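Local coordinates for similar to yteR (Bacilus subtilis) (Clostridium acetobutylicum, PDB 4WU0), which probably acts as a glycoside hydrolase of family GH105, related to the unsaturated rhamnogalacturonan hydrolase YteR that works on pectin fragments, at residues Lys141-Lys144 and Lys150-Asp153; Val247-Leu252 and Lys258-Glu263. One frame throughout, in Å; residues are numbered along the deposited sequence.

Contact 1: residues Lys141-Lys144 and Lys150-Asp153; sequences KYVK and KEFD
V143 meets the flat side of the F152 ring with one methyl and the foot of E151 with the other, and this forked approach carries the contact. Its CG1 stands over one face of the ring, 3.7 Å from the centroid and 15° off the ring normal, a CH-pi contact displaced slightly toward the rim. The closest ring atom is F152 CZ, 3.6 Å from V143 CG1. A chi1 of 170° turns CG1 of the valine toward the ring and swings CG2, anti to the carbonyl carbon, across to E151, where V143 CG2 leans on E151 CB at 3.8 Å.

The F152 side chain runs past V143 in the opposite direction, and its far end arrives at K144, the residue after V143, where F152 CZ lies 3.8 Å from K144 N and 4.3 Å from K144 CB. The lysine adds little beyond this, since its amino end leads away. L216, P217 and H220 also touch F152, which is buried.

E151 shows V143 its aliphatic part, while its carboxylate is held by groups outside the pair: OE1 by the hydroxyl of Y139 and a salt bridge to R103, OE2 by the backbone N of E148. Within 150-153, K150 NZ reaches forward to D153 OD2 in a salt bridge of 3.0 Å, meeting the syn side of the carboxylate, and D153 OD1 is taken by H220.

No hydrogen bond crosses between the segments. The arrangement is the short connection between two consecutive helices, in which the end of helix 129-146 packs against the beginning of helix 152-166, consistent with the mainly helical (alpha/alpha) barrel of the six-hairpin glycosidases.

Contact 2: residues Val247-Leu252 and Lys258-Glu263; sequences VWYQVL and KGNYLE
Two backbone hydrogen bonds flank the single beta bridge between Y249 and L262: E263 N gives to W248 O at 3.0 Å, and Q250 N to Y261 O at 2.8 Å. Beyond the bridge a side chain makes the next bonds to the backbone.

That side chain is the amide of N260, which pairs with both polar backbone atoms of V251. Its ND2 donates to V251 O at 2.8 Å, on a lone pair and in the amide's own plane, while OD1 accepts from V251 N at 3.1 Å in an almost straight bond. OD1 also takes Y261 N from its own segment, and ND2 has a further acceptor in E254 O, so both ends of the amide are fixed. A water donates to both Q250 OE1 and E263 OE1, while Q250 NE2 donates to the backbone O of Y335.

Two CH-pi contacts supply the apolar part. L262 CD2 sits over the centre of the Y249 ring, 3.6 Å from the centroid. Q250 CB lies over one face of the Y261 ring, 3.9 Å from its centroid; chi1 of 63° folds that ring back over its own backbone, alongside the glutamine. V247 CG2 closes the other end against L262 CB.

The pair lies in the long connection from helix 223-240 to helix 264-279, with E263 as the N-cap of the latter, bonded to S265 and G266. W248 packs on helix 264-279, V247 and L262 touch helix 288-302, and Q250, Y261 and E263 border strand 311-317.

From the N terminus, the chain first reaches contact 1, where helix 129-146 ends and, with five residues between the segments of which the first two are still helical, helix 152-166 follows. It then runs through helices 199-215 and 223-240 before contact 2 closes a second short loop, again with five intervening residues, ahead of helix 264-279. The two follow in series, neither enclosing nor crossing the other. They lie on opposite sides of the chain's centre; the centres of contact 1 and contact 2 are about 35 Å apart and their nearest atoms about 21 Å apart. Contact 1 joins two consecutive helices directly, whereas contact 2 shapes an irregular connection beside helix 288-302 and strand 311-317.

Contact 1: residues Lys141-Lys144 and Lys150-Asp153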
ATOM      1  N   LYS A 141      -5.122  -4.900 -11.479  1.00 13.69           N
ATOM      2  CA  LYS A 141      -6.514  -5.219 -11.180  1.00 14.25           C
ATOM      3  C   LYS A 141      -7.428  -4.781 -12.318  1.00 13.71           C
ATOM      4  O   LYS A 141      -8.382  -5.470 -12.649  1.00 14.86           O
ATOM      5  CB  LYS A 141      -6.923  -4.612  -9.840  1.00 14.21           C
ATOM      6  CG  LYS A 141      -6.133  -5.236  -8.676  1.00 22.46           C
ATOM      7  CD  LYS A 141      -6.423  -4.581  -7.354  1.00 36.20           C
ATOM      8  CE  LYS A 141      -5.809  -5.390  -6.206  1.00 34.21           C
ATOM      9  NZ  LYS A 141      -6.471  -6.723  -6.030  1.00 38.28           N
ATOM     10  N   TYR A 142      -7.128  -3.639 -12.927  1.00 13.63           N
ATOM     11  CA  TYR A 142      -7.934  -3.142 -14.021  1.00 14.07           C
ATOM     12  C   TYR A 142      -7.831  -4.099 -15.213  1.00 14.62           C
ATOM     13  O   TYR A 142      -8.834  -4.450 -15.832  1.00 14.97           O
ATOM     14  CB  TYR A 142      -7.462  -1.747 -14.427  1.00 14.02           C
ATOM     15  CG  TYR A 142      -8.345  -1.088 -15.453  1.00 14.58           C
ATOM     16  CD1 TYR A 142      -8.183  -1.358 -16.800  1.00 15.01           C
ATOM     17  CD2 TYR A 142      -9.348  -0.215 -15.080  1.00 14.80           C
ATOM     18  CE1 TYR A 142      -8.998  -0.771 -17.745  1.00 16.38           C
ATOM     19  CE2 TYR A 142     -10.147   0.369 -16.009  1.00 15.71           C
ATOM     20  CZ  TYR A 142      -9.994   0.074 -17.332  1.00 17.47           C
ATOM     21  OH  TYR A 142     -10.817   0.677 -18.260  1.00 20.53           O
ATOM     22  N   VAL A 143      -6.611  -4.512 -15.533  1.00 14.35           N
ATOM     23  CA  VAL A 143      -6.409  -5.397 -16.693  1.00 14.84           C
ATOM     24  C   VAL A 143      -7.108  -6.734 -16.492  1.00 15.14           C
ATOM     25  O   VAL A 143      -7.683  -7.283 -17.433  1.00 16.19           O
ATOM     26  CB  VAL A 143      -4.896  -5.618 -16.955  1.00 16.45           C
ATOM     27  CG1 VAL A 143      -4.638  -6.717 -17.989  1.00 15.36           C
ATOM     28  CG2 VAL A 143      -4.251  -4.300 -17.364  1.00 17.85           C
ATOM     29  N   LYS A 144      -7.041  -7.267 -15.278  1.00 14.85           N
ATOM     30  CA  LYS A 144      -7.729  -8.514 -14.931  1.00 16.97           C
ATOM     31  C   LYS A 144      -9.212  -8.422 -15.280  1.00 17.78           C
ATOM     32  O   LYS A 144      -9.789  -9.362 -15.817  1.00 19.33           O
ATOM     33  CB  LYS A 144      -7.558  -8.820 -13.438  1.00 18.35           C
ATOM     34  CG  LYS A 144      -8.242 -10.111 -12.922  1.00 23.82           C
ATOM     35  CD  LYS A 144      -7.621 -11.334 -13.571  1.00 28.85           C
ATOM     36  CE  LYS A 144      -7.949 -12.634 -12.838  1.00 43.55           C
ATOM     37  NZ  LYS A 144      -9.406 -12.820 -12.647  1.00 47.57           N
ATOM     38  N   LYS A 150      -1.846  -8.836 -22.478  1.00 18.81           N
ATOM     39  CA  LYS A 150      -0.495  -8.419 -22.835  1.00 18.76           C
ATOM     40  C   LYS A 150      -0.003  -7.270 -21.934  1.00 17.95           C
ATOM     41  O   LYS A 150       1.210  -7.108 -21.712  1.00 18.84           O
ATOM     42  CB  LYS A 150      -0.446  -7.980 -24.297  1.00 27.17           C
ATOM     43  CG  LYS A 150       0.965  -7.870 -24.867  1.00 29.05           C
ATOM     44  CD  LYS A 150       1.721  -9.191 -24.732  1.00 43.12           C
ATOM     45  CE  LYS A 150       3.041  -9.191 -25.479  1.00 47.89           C
ATOM     46  NZ  LYS A 150       3.831 -10.424 -25.147  1.00 56.07           N
ATOM     47  N   GLU A 151      -0.941  -6.478 -21.419  1.00 16.96           N
ATOM     48  CA  GLU A 151      -0.590  -5.326 -20.591  1.00 16.30           C
ATOM     49  C   GLU A 151       0.058  -5.738 -19.292  1.00 15.71           C
ATOM     50  O   GLU A 151       0.748  -4.943 -18.650  1.00 15.67           O
ATOM     51  CB  GLU A 151      -1.822  -4.473 -20.308  1.00 16.78           C
ATOM     52  CG  GLU A 151      -2.365  -3.825 -21.563  1.00 16.68           C
ATOM     53  CD  GLU A 151      -3.663  -3.079 -21.335  1.00 22.36           C
ATOM     54  OE1 GLU A 151      -3.617  -1.965 -20.792  1.00 20.10           O
ATOM     55  OE2 GLU A 151      -4.733  -3.591 -21.728  1.00 30.81           O
ATOM     56  N   PHE A 152      -0.155  -6.972 -18.872  1.00 15.75           N
ATOM     57  CA  PHE A 152       0.525  -7.433 -17.659  1.00 15.34           C
ATOM     58  C   PHE A 152       2.058  -7.369 -17.801  1.00 15.56           C
ATOM     59  O   PHE A 152       2.763  -7.232 -16.794  1.00 15.17           O
ATOM     60  CB  PHE A 152       0.104  -8.861 -17.294  1.00 15.57           C
ATOM     61  CG  PHE A 152      -1.277  -8.972 -16.703  1.00 15.30           C
ATOM     62  CD1 PHE A 152      -1.620  -8.277 -15.562  1.00 14.66           C
ATOM     63  CD2 PHE A 152      -2.217  -9.839 -17.252  1.00 15.81           C
ATOM     64  CE1 PHE A 152      -2.886  -8.397 -15.002  1.00 15.05           C
ATOM     65  CE2 PHE A 152      -3.485  -9.964 -16.685  1.00 16.63           C
ATOM     66  CZ  PHE A 152      -3.808  -9.235 -15.556  1.00 17.91           C
ATOM     67  N   ASP A 153       2.578  -7.493 -19.018  1.00 16.27           N
ATOM     68  CA  ASP A 153       4.027  -7.456 -19.239  1.00 16.71           C
ATOM     69  C   ASP A 153       4.612  -6.118 -18.799  1.00 16.80           C
ATOM     70  O   ASP A 153       5.729  -6.055 -18.300  1.00 17.04           O
ATOM     71  CB  ASP A 153       4.370  -7.625 -20.733  1.00 19.39           C
ATOM     72  CG  ASP A 153       4.086  -9.017 -21.285  1.00 28.02           C
ATOM     73  OD1 ASP A 153       3.521  -9.886 -20.588  1.00 20.29           O
ATOM     74  OD2 ASP A 153       4.424  -9.230 -22.477  1.00 23.65           O
TER

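Contact 2: residues Val247-Leu252 and Lys258-Glu263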
ATOM      1  N   VAL A 247       7.166  -6.773  15.595  1.00 12.84           N
ATOM      2  CA  VAL A 247       6.762  -5.841  14.553  1.00 14.99           C
ATOM      3  C   VAL A 247       7.982  -5.041  14.063  1.00 13.24           C
ATOM      4  O   VAL A 247       9.143  -5.445  14.323  1.00 15.01           O
ATOM      5  CB  VAL A 247       5.536  -4.987  14.968  1.00 15.44           C
ATOM      6  CG1 VAL A 247       4.395  -5.937  15.436  1.00 14.84           C
ATOM      7  CG2 VAL A 247       5.857  -3.979  16.057  1.00 14.71           C
ATOM      8  N   TRP A 248       7.729  -3.959  13.323  1.00 13.71           N
ATOM      9  CA  TRP A 248       8.768  -3.274  12.579  1.00 13.41           C
ATOM     10  C   TRP A 248       8.865  -1.784  12.899  1.00 13.21           C
ATOM     11  O   TRP A 248       7.876  -1.151  13.253  1.00 13.75           O
ATOM     12  CB  TRP A 248       8.562  -3.488  11.068  1.00 13.09           C
ATOM     13  CG  TRP A 248       8.949  -4.874  10.637  1.00 12.16           C
ATOM     14  CD1 TRP A 248      10.155  -5.262  10.155  1.00 13.75           C
ATOM     15  CD2 TRP A 248       8.126  -6.053  10.660  1.00 11.65           C
ATOM     16  NE1 TRP A 248      10.150  -6.600   9.900  1.00 14.33           N
ATOM     17  CE2 TRP A 248       8.924  -7.119  10.200  1.00 14.21           C
ATOM     18  CE3 TRP A 248       6.803  -6.311  11.040  1.00 12.82           C
ATOM     19  CZ2 TRP A 248       8.437  -8.440  10.088  1.00 15.63           C
ATOM     20  CZ3 TRP A 248       6.326  -7.618  10.949  1.00 15.35           C
ATOM     21  CH2 TRP A 248       7.151  -8.665  10.486  1.00 15.14           C
ATOM     22  N   TYR A 249      10.078  -1.255  12.754  1.00 14.16           N
ATOM     23  CA  TYR A 249      10.375   0.151  12.993  1.00 13.72           C
ATOM     24  C   TYR A 249      10.117   1.050  11.803  1.00 14.57           C
ATOM     25  O   TYR A 249      10.162   0.616  10.644  1.00 15.59           O
ATOM     26  CB  TYR A 249      11.837   0.307  13.379  1.00 15.15           C
ATOM     27  CG  TYR A 249      12.150  -0.169  14.764  1.00 14.27           C
ATOM     28  CD1 TYR A 249      11.993   0.678  15.846  1.00 16.49           C
ATOM     29  CD2 TYR A 249      12.603  -1.467  14.990  1.00 16.36           C
ATOM     30  CE1 TYR A 249      12.282   0.257  17.116  1.00 17.91           C
ATOM     31  CE2 TYR A 249      12.896  -1.888  16.258  1.00 20.17           C
ATOM     32  CZ  TYR A 249      12.709  -1.030  17.313  1.00 22.06           C
ATOM     33  OH  TYR A 249      12.991  -1.446  18.595  1.00 22.57           O
ATOM     34  N   GLN A 250       9.858   2.319  12.105  1.00 12.10           N
ATOM     35  CA  GLN A 250       9.769   3.382  11.093  1.00 11.92           C
ATOM     36  C   GLN A 250      10.982   3.410  10.160  1.00 12.86           C
ATOM     37  O   GLN A 250      10.818   3.426   8.935  1.00 13.66           O
ATOM     38  CB  GLN A 250       9.613   4.728  11.818  1.00 12.57           C
ATOM     39  CG  GLN A 250       9.807   5.981  11.012  1.00 14.23           C
ATOM     40  CD  GLN A 250       8.567   6.371  10.230  1.00 13.85           C
ATOM     41  OE1 GLN A 250       7.736   5.522   9.908  1.00 12.66           O
ATOM     42  NE2 GLN A 250       8.468   7.643   9.863  1.00 14.31           N
ATOM     43  N   VAL A 251      12.188   3.426  10.725  1.00 14.14           N
ATOM     44  CA  VAL A 251      13.413   3.256   9.939  1.00 13.01           C
ATOM     45  C   VAL A 251      13.880   1.814  10.205  1.00 15.04           C
ATOM     46  O   VAL A 251      14.367   1.481  11.290  1.00 14.60           O
ATOM     47  CB  VAL A 251      14.495   4.284  10.276  1.00 16.46           C
ATOM     48  CG1 VAL A 251      15.725   4.079   9.383  1.00 17.70           C
ATOM     49  CG2 VAL A 251      13.950   5.687  10.105  1.00 17.92           C
ATOM     50  N   LEU A 252      13.659   0.950   9.223  1.00 15.18           N
ATOM     51  CA  LEU A 252      13.582  -0.497   9.461  1.00 13.37           C
ATOM     52  C   LEU A 252      14.795  -1.140  10.118  1.00 14.88           C
ATOM     53  O   LEU A 252      14.649  -2.039  10.956  1.00 16.62           O
ATOM     54  CB  LEU A 252      13.321  -1.225   8.138  1.00 12.91           C
ATOM     55  CG  LEU A 252      11.896  -1.096   7.617  1.00 12.61           C
ATOM     56  CD1 LEU A 252      11.788  -1.476   6.127  1.00 13.48           C
ATOM     57  CD2 LEU A 252      10.957  -1.936   8.439  1.00 13.73           C
ATOM     58  N   LYS A 258      18.093   6.148  18.936  1.00 19.73           N
ATOM     59  CA  LYS A 258      17.170   7.022  19.649  1.00 19.51           C
ATOM     60  C   LYS A 258      16.302   7.814  18.677  1.00 20.54           C
ATOM     61  O   LYS A 258      16.810   8.402  17.728  1.00 20.28           O
ATOM     62  CB  LYS A 258      17.940   8.000  20.533  1.00 25.34           C
ATOM     63  CG  LYS A 258      18.622   7.348  21.700  1.00 36.80           C
ATOM     64  CD  LYS A 258      17.610   6.961  22.752  1.00 40.32           C
ATOM     65  CE  LYS A 258      18.183   5.940  23.701  1.00 47.79           C
ATOM     66  NZ  LYS A 258      18.271   6.485  25.053  1.00 39.89           N
ATOM     67  N   GLY A 259      14.999   7.827  18.941  1.00 18.73           N
ATOM     68  CA  GLY A 259      14.048   8.498  18.092  1.00 19.81           C
ATOM     69  C   GLY A 259      13.240   7.520  17.264  1.00 19.04           C
ATOM     70  O   GLY A 259      12.098   7.810  16.893  1.00 15.41           O
ATOM     71  N   ASN A 260      13.820   6.360  16.946  1.00 15.04           N
ATOM     72  CA  ASN A 260      13.101   5.400  16.107  1.00 13.62           C
ATOM     73  C   ASN A 260      11.962   4.818  16.924  1.00 14.52           C
ATOM     74  O   ASN A 260      11.990   4.879  18.158  1.00 15.27           O
ATOM     75  CB  ASN A 260      14.037   4.282  15.640  1.00 14.09           C
ATOM     76  CG  ASN A 260      13.632   3.674  14.302  1.00 14.32           C
ATOM     77  OD1 ASN A 260      12.544   3.912  13.774  1.00 13.71           O
ATOM     78  ND2 ASN A 260      14.527   2.859  13.751  1.00 15.79           N
ATOM     79  N   TYR A 261      10.980   4.238  16.243  1.00 13.82           N
ATOM     80  CA  TYR A 261       9.776   3.738  16.908  1.00 13.26           C
ATOM     81  C   TYR A 261       9.130   2.650  16.075  1.00 14.00           C
ATOM     82  O   TYR A 261       9.249   2.646  14.841  1.00 14.35           O
ATOM     83  CB  TYR A 261       8.786   4.878  17.167  1.00 14.90           C
ATOM     84  CG  TYR A 261       8.243   5.574  15.940  1.00 12.76           C
ATOM     85  CD1 TYR A 261       8.944   6.605  15.321  1.00 12.14           C
ATOM     86  CD2 TYR A 261       7.002   5.217  15.418  1.00 13.10           C
ATOM     87  CE1 TYR A 261       8.429   7.246  14.223  1.00 12.56           C
ATOM     88  CE2 TYR A 261       6.478   5.844  14.331  1.00 14.39           C
ATOM     89  CZ  TYR A 261       7.192   6.866  13.724  1.00 15.91           C
ATOM     90  OH  TYR A 261       6.663   7.487  12.630  1.00 15.85           O
ATOM     91  N   LEU A 262       8.447   1.742  16.765  1.00 13.93           N
ATOM     92  CA  LEU A 262       7.655   0.713  16.112  1.00 11.79           C
ATOM     93  C   LEU A 262       6.460   1.387  15.473  1.00 13.43           C
ATOM     94  O   LEU A 262       5.722   2.115  16.141  1.00 12.91           O
ATOM     95  CB  LEU A 262       7.218  -0.339  17.153  1.00 11.84           C
ATOM     96  CG  LEU A 262       8.351  -1.019  17.914  1.00 14.69           C
ATOM     97  CD1 LEU A 262       7.802  -1.916  19.008  1.00 16.69           C
ATOM     98  CD2 LEU A 262       9.225  -1.828  16.970  1.00 16.22           C
ATOM     99  N   GLU A 263       6.271   1.152  14.174  1.00 13.67           N
ATOM    100  CA  GLU A 263       5.301   1.921  13.397  1.00 12.04           C
ATOM    101  C   GLU A 263       4.226   1.005  12.815  1.00 15.70           C
ATOM    102  O   GLU A 263       4.511  -0.060  12.249  1.00 12.88           O
ATOM    103  CB  GLU A 263       6.032   2.745  12.325  1.00 12.11           C
ATOM    104  CG  GLU A 263       5.183   3.815  11.656  1.00 13.03           C
ATOM    105  CD  GLU A 263       4.252   3.283  10.579  1.00 13.62           C
ATOM    106  OE1 GLU A 263       4.662   2.351   9.870  1.00 14.64           O
ATOM    107  OE2 GLU A 263       3.111   3.816  10.409  1.00 12.38           O
TER
HETATM  108  O   HOH W   1       7.066   3.077   8.548  1.00 15.56           O